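Local structure of C24 protein (Bizionia argentinensis JUB59, 6OV6) at residues 30-33 and 34-37. The protein is of unknown function but, as a manganese-binding trimer, probably forms the receptor-binding tip of a temperate bacteriophage's long tail fibre. Numbering follows the deposited sequence.
Sequences NALG and ELAG
Ala31 O accepts from Glu34 N (2.9 Å) and Leu32 O from Leu35 N (3.1 Å), i to i+3 bonds that continue the 3-10 winding of 30-32 through helical backbone angles as far as Ala36. Gly33 O takes two amides, Ala36 N at 2.9 Å and Gly37 N at 3.0 Å, an i+3 and an i+4 donor. The chain leaves the helical angles at Gly37, whose positive phi (104°) is one at which a side chain would jam against the preceding carbonyl oxygen.

The side chains follow the same i to i+3 spacing. CG of Leu35, swung beside its own backbone N (chi1 -63°), rests 3.3 Å from Leu32 O, while its CD1 reaches Leu32 CD2 at 4.2 Å, a loose contact between branch ends. CB of Glu34 leans 3.2 Å from Ala31 O, and CB of Ala36 lies 3.3 Å from Gly33 O, so each of these methylene or methyl groups sits beside the carbonyl that its own amide uses. The Glu34 chain bends at chi2 (-46°), and the carboxylate is held through OE2 by the hydroxyl of Tyr58.

Leu32 packs on Leu32 of both neighbouring subunits, whereas Leu35 meets Leu117 of the second subunit and Leu120 of the third. Leu35 and Ala36 also form backbone hydrogen bonds to the second subunit. In chain order 30-37 lies between helix 19-27 and strand 40-42, and in the assembly it lies at the trimer interface: amide-carbonyl bonds set the tight local winding, the leucines give an apolar surface to the other two chains, and Glu34 keeps its polar end on Tyr58 of its own chain.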
loop_
_atom_site.group_PDB
_atom_site.type_symbol
_atom_site.label_atom_id
_atom_site.label_comp_id
_atom_site.label_asym_id
_atom_site.label_seq_id
_atom_site.Cartn_x
_atom_site.Cartn_y
_atom_site.Cartn_z
ATOM N N ASN A 30 43.851 -0.337 -21.407
ATOM C CA ASN A 30 43.906 -0.150 -19.949
ATOM C C ASN A 30 42.759 0.712 -19.509
ATOM O O ASN A 30 42.237 0.485 -18.423
ATOM C CB ASN A 30 45.201 0.540 -19.535
ATOM C CG ASN A 30 46.368 -0.384 -19.561
ATOM O OD1 ASN A 30 46.485 -1.272 -18.712
ATOM N ND2 ASN A 30 47.244 -0.198 -20.552
ATOM N N ALA A 31 42.360 1.714 -20.342
ATOM C CA ALA A 31 41.241 2.613 -20.020
ATOM C C ALA A 31 39.945 1.845 -19.741
ATOM O O ALA A 31 39.116 2.334 -18.991
ATOM C CB ALA A 31 41.032 3.659 -21.117
ATOM N N LEU A 32 39.792 0.627 -20.291
ATOM C CA LEU A 32 38.628 -0.243 -20.047
ATOM C C LEU A 32 38.454 -0.602 -18.574
ATOM O O LEU A 32 37.337 -0.913 -18.148
ATOM C CB LEU A 32 38.597 -1.485 -20.966
ATOM C CG LEU A 32 38.439 -1.199 -22.486
ATOM C CD1 LEU A 32 38.833 -2.388 -23.303
ATOM C CD2 LEU A 32 37.021 -0.771 -22.850
ATOM N N GLY A 33 39.539 -0.525 -17.796
ATOM C CA GLY A 33 39.447 -0.722 -16.350
ATOM C C GLY A 33 38.584 0.336 -15.675
ATOM O O GLY A 33 37.985 0.067 -14.630
ATOM N N GLU A 34 38.451 1.536 -16.302
ATOM C CA GLU A 34 37.584 2.612 -15.787
ATOM C C GLU A 34 36.123 2.160 -15.727
ATOM O O GLU A 34 35.363 2.717 -14.941
ATOM C CB GLU A 34 37.670 3.907 -16.630
ATOM C CG GLU A 34 38.868 4.771 -16.336
ATOM C CD GLU A 34 39.206 5.042 -14.886
ATOM O OE1 GLU A 34 38.346 5.551 -14.137
ATOM O OE2 GLU A 34 40.383 4.831 -14.529
ATOM N N LEU A 35 35.717 1.193 -16.561
ATOM C CA LEU A 35 34.340 0.651 -16.541
ATOM C C LEU A 35 34.059 0.020 -15.168
ATOM O O LEU A 35 32.920 0.037 -14.690
ATOM C CB LEU A 35 34.137 -0.423 -17.649
ATOM C CG LEU A 35 34.291 0.040 -19.109
ATOM C CD1 LEU A 35 33.854 -1.065 -20.067
ATOM C CD2 LEU A 35 33.543 1.354 -19.369
ATOM N N ALA A 36 35.108 -0.563 -14.562
ATOM C CA ALA A 36 35.056 -1.179 -13.236
ATOM C C ALA A 36 35.197 -0.100 -12.166
ATOM O O ALA A 36 34.502 -0.143 -11.160
ATOM C CB ALA A 36 36.159 -2.220 -13.101
ATOM N N GLY A 37 36.077 0.873 -12.417
ATOM C CA GLY A 37 36.374 1.966 -11.513
ATOM C C GLY A 37 37.709 1.709 -10.853
ATOM O O GLY A 37 38.166 0.555 -10.798
#